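Local structure of stiv-a81 (Sulfolobus Turreted Icosahedral Virus, 3RKL) at residues I35-I43 with T55-E63. The protein is of unknown function but forms a helical hairpin that packs against other copies of itself, in a virus of hyperthermophilic archaea. The protein carries 1 engineered substitution. Numbering follows the deposited sequence.
Sequences IVYQLAKLI and TELYNLLHE
Leu61 is the knob here: its side chain drops into the hollow framed by Val36, Leu39, Ala40 and Ile43, spread over about two turns of the facing helix. CG stands anti to the backbone N (chi1 177°), which swings the isobutyl group across the gap. Its CD1 goes deepest, lying 3.6 Å from Val36 CG1 and also against the Val36 carbonyl oxygen, with Leu39 CB against it too; CD2 takes the other side of the hollow and rests on Ile43 CD1. Going the other way, Leu39 reaches over to helix 55-80. Its CD1 is set against the peptide link joining Leu60 to Leu61, 3.8 Å from Leu61 N, while CD2 meets Leu57 CD2 at 4.0 Å. The two helices form an antiparallel hairpin, their local axes 9.2 Å apart with 155° between directions, and the knob-into-hole fit is consistent with the coiled coil predicted to overlap these helices and with the protein's four-helix-bundle character. Toward the hairpin's connecting loop, Ile43 wedges between Leu57 and Tyr58. The ethyl arm carries CG1 to 4.0 Å from Leu57 CB, and the terminal CD1 sits over one face of the Tyr58 ring, 4.2 Å from its centroid, in a CH-pi contact displaced toward the rim. The other branch, CG2, abuts the phenol end. Leu42 and Leu57 cross at nearly a right angle, CD2 of the first on CD1 of the second. Beyond the pair, Phe75 of the second subunit meets the Tyr58 ring, and Leu42 of the third subunit packs on Leu39.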
loop_
_atom_site.group_PDB
_atom_site.type_symbol
_atom_site.label_atom_id
_atom_site.label_comp_id
_atom_site.label_asym_id
_atom_site.label_seq_id
_atom_site.Cartn_x
_atom_site.Cartn_y
_atom_site.Cartn_z
ATOM N N ILE A 35 4.756 13.954 -1.486
ATOM C CA ILE A 35 4.950 14.646 -2.762
ATOM C C ILE A 35 6.373 14.442 -3.280
ATOM O O ILE A 35 6.585 14.152 -4.459
ATOM C CB ILE A 35 4.578 16.153 -2.645
ATOM C CG1 ILE A 35 3.062 16.301 -2.563
ATOM C CG2 ILE A 35 5.160 16.962 -3.815
ATOM C CD1 ILE A 35 2.595 17.625 -1.978
ATOM N N VAL A 36 7.365 14.599 -2.405
ATOM C CA VAL A 36 8.753 14.403 -2.787
ATOM C C VAL A 36 8.977 12.968 -3.265
ATOM O O VAL A 36 9.599 12.747 -4.301
ATOM C CB VAL A 36 9.698 14.776 -1.619
ATOM C CG1 VAL A 36 11.131 14.366 -1.893
ATOM C CG2 VAL A 36 9.616 16.301 -1.348
ATOM N N TYR A 37 8.464 11.990 -2.520
ATOM C CA TYR A 37 8.588 10.590 -2.914
ATOM C C TYR A 37 7.955 10.358 -4.298
ATOM O O TYR A 37 8.549 9.718 -5.177
ATOM C CB TYR A 37 7.924 9.672 -1.886
ATOM C CG TYR A 37 8.018 8.227 -2.278
ATOM C CD1 TYR A 37 9.129 7.469 -1.936
ATOM C CD2 TYR A 37 7.029 7.628 -3.038
ATOM C CE1 TYR A 37 9.230 6.147 -2.320
ATOM C CE2 TYR A 37 7.126 6.296 -3.425
ATOM C CZ TYR A 37 8.234 5.569 -3.056
ATOM O OH TYR A 37 8.347 4.251 -3.432
ATOM N N GLN A 38 6.740 10.859 -4.466
ATOM C CA GLN A 38 6.013 10.680 -5.728
ATOM C C GLN A 38 6.732 11.331 -6.911
ATOM O O GLN A 38 6.781 10.753 -8.007
ATOM C CB GLN A 38 4.583 11.202 -5.594
ATOM C CG GLN A 38 3.717 10.280 -4.756
ATOM C CD GLN A 38 2.246 10.640 -4.725
ATOM O OE1 GLN A 38 1.674 11.151 -5.702
ATOM N NE2 GLN A 38 1.601 10.310 -3.607
ATOM N N LEU A 39 7.294 12.522 -6.705
ATOM C CA LEU A 39 8.060 13.190 -7.764
ATOM C C LEU A 39 9.286 12.375 -8.148
ATOM O O LEU A 39 9.574 12.159 -9.335
ATOM C CB LEU A 39 8.474 14.618 -7.352
ATOM C CG LEU A 39 7.395 15.669 -7.620
ATOM C CD1 LEU A 39 7.571 16.890 -6.716
ATOM C CD2 LEU A 39 7.414 16.078 -9.088
ATOM N N ALA A 40 10.001 11.887 -7.142
ATOM C CA ALA A 40 11.183 11.101 -7.395
ATOM C C ALA A 40 10.846 9.821 -8.158
ATOM O O ALA A 40 11.562 9.438 -9.088
ATOM C CB ALA A 40 11.897 10.772 -6.078
ATOM N N LYS A 41 9.762 9.157 -7.777
ATOM C CA LYS A 41 9.361 7.928 -8.440
ATOM C C LYS A 41 8.889 8.179 -9.864
ATOM O O LYS A 41 9.114 7.350 -10.743
ATOM C CB LYS A 41 8.241 7.224 -7.672
ATOM C CG LYS A 41 7.951 5.830 -8.208
ATOM C CD LYS A 41 7.368 4.905 -7.129
ATOM C CE LYS A 41 7.823 3.466 -7.310
ATOM N NZ LYS A 41 9.287 3.299 -7.072
ATOM N N LEU A 42 8.217 9.303 -10.078
ATOM C CA LEU A 42 7.748 9.674 -11.418
ATOM C C LEU A 42 8.935 9.941 -12.348
ATOM O O LEU A 42 8.934 9.525 -13.493
ATOM C CB LEU A 42 6.858 10.911 -11.341
ATOM C CG LEU A 42 6.407 11.492 -12.683
ATOM C CD1 LEU A 42 5.596 10.480 -13.507
ATOM C CD2 LEU A 42 5.612 12.760 -12.432
ATOM N N ILE A 43 9.935 10.654 -11.844
ATOM C CA ILE A 43 11.146 10.911 -12.624
ATOM C C ILE A 43 11.804 9.585 -13.014
ATOM O O ILE A 43 12.194 9.390 -14.165
ATOM C CB ILE A 43 12.103 11.837 -11.871
ATOM C CG1 ILE A 43 11.513 13.242 -11.788
ATOM C CG2 ILE A 43 13.477 11.856 -12.543
ATOM C CD1 ILE A 43 12.250 14.160 -10.833
ATOM N N THR A 55 12.966 19.451 -16.890
ATOM C CA THR A 55 13.633 20.151 -15.786
ATOM C C THR A 55 12.653 20.621 -14.727
ATOM O O THR A 55 13.005 20.702 -13.546
ATOM C CB THR A 55 14.419 21.385 -16.292
ATOM O OG1 THR A 55 15.401 20.965 -17.243
ATOM C CG2 THR A 55 15.108 22.090 -15.132
ATOM N N GLU A 56 11.430 20.937 -15.146
ATOM C CA GLU A 56 10.396 21.359 -14.207
ATOM C C GLU A 56 10.166 20.322 -13.112
ATOM O O GLU A 56 9.915 20.692 -11.964
ATOM C CB GLU A 56 9.070 21.637 -14.918
ATOM C CG GLU A 56 7.989 22.211 -14.011
ATOM C CD GLU A 56 8.421 23.497 -13.318
ATOM O OE1 GLU A 56 8.569 24.524 -14.012
ATOM O OE2 GLU A 56 8.612 23.478 -12.078
ATOM N N LEU A 57 10.223 19.031 -13.459
ATOM C CA LEU A 57 10.030 17.977 -12.454
ATOM C C LEU A 57 11.154 17.958 -11.420
ATOM O O LEU A 57 10.885 17.803 -10.229
ATOM C CB LEU A 57 9.860 16.590 -13.098
ATOM C CG LEU A 57 8.554 16.370 -13.881
ATOM C CD1 LEU A 57 8.497 14.941 -14.393
ATOM C CD2 LEU A 57 7.331 16.655 -13.029
ATOM N N TYR A 58 12.399 18.128 -11.865
ATOM C CA TYR A 58 13.548 18.199 -10.942
ATOM C C TYR A 58 13.472 19.443 -10.043
ATOM O O TYR A 58 13.815 19.386 -8.847
ATOM C CB TYR A 58 14.887 18.186 -11.685
ATOM C CG TYR A 58 15.205 16.888 -12.401
ATOM C CD1 TYR A 58 15.921 15.883 -11.783
ATOM C CD2 TYR A 58 14.804 16.687 -13.720
ATOM C CE1 TYR A 58 16.209 14.687 -12.450
ATOM C CE2 TYR A 58 15.092 15.500 -14.394
ATOM C CZ TYR A 58 15.794 14.510 -13.753
ATOM O OH TYR A 58 16.072 13.334 -14.419
ATOM N N ASN A 59 13.036 20.557 -10.632
ATOM C CA ASN A 59 12.824 21.808 -9.905
ATOM C C ASN A 59 11.754 21.652 -8.815
ATOM O O ASN A 59 11.989 22.039 -7.669
ATOM C CB ASN A 59 12.442 22.942 -10.869
ATOM C CG ASN A 59 13.607 23.397 -11.733
ATOM O OD1 ASN A 59 14.758 23.348 -11.311
ATOM N ND2 ASN A 59 13.307 23.852 -12.949
ATOM N N LEU A 60 10.608 21.065 -9.170
ATOM C CA LEU A 60 9.528 20.806 -8.201
ATOM C C LEU A 60 10.014 19.911 -7.071
ATOM O O LEU A 60 9.709 20.133 -5.900
ATOM C CB LEU A 60 8.329 20.124 -8.868
ATOM C CG LEU A 60 7.376 20.952 -9.726
ATOM C CD1 LEU A 60 6.419 20.012 -10.445
ATOM C CD2 LEU A 60 6.609 21.965 -8.887
ATOM N N LEU A 61 10.730 18.856 -7.447
ATOM C CA LEU A 61 11.275 17.913 -6.475
ATOM C C LEU A 61 12.116 18.625 -5.427
ATOM O O LEU A 61 11.954 18.412 -4.217
ATOM C CB LEU A 61 12.083 16.831 -7.188
ATOM C CG LEU A 61 12.796 15.803 -6.308
ATOM C CD1 LEU A 61 11.801 15.083 -5.396
ATOM C CD2 LEU A 61 13.569 14.809 -7.138
ATOM N N HIS A 62 13.024 19.475 -5.903
ATOM C CA HIS A 62 13.900 20.200 -5.004
ATOM C C HIS A 62 13.128 21.205 -4.155
ATOM O O HIS A 62 13.340 21.302 -2.960
ATOM C CB HIS A 62 15.002 20.909 -5.782
ATOM C CG HIS A 62 15.897 21.735 -4.919
ATOM N ND1 HIS A 62 16.532 21.220 -3.811
ATOM C CD2 HIS A 62 16.256 23.035 -4.991
ATOM C CE1 HIS A 62 17.237 22.176 -3.231
ATOM N NE2 HIS A 62 17.100 23.282 -3.938
ATOM N N GLU A 63 12.238 21.943 -4.796
ATOM C CA GLU A 63 11.414 22.943 -4.115
ATOM C C GLU A 63 10.670 22.331 -2.925
ATOM O O GLU A 63 10.731 22.829 -1.794
ATOM C CB GLU A 63 10.441 23.532 -5.142
ATOM C CG GLU A 63 9.333 24.360 -4.615
ATOM C CD GLU A 63 8.418 24.924 -5.713
ATOM O OE1 GLU A 63 8.550 24.535 -6.905
ATOM O OE2 GLU A 63 7.558 25.765 -5.367
#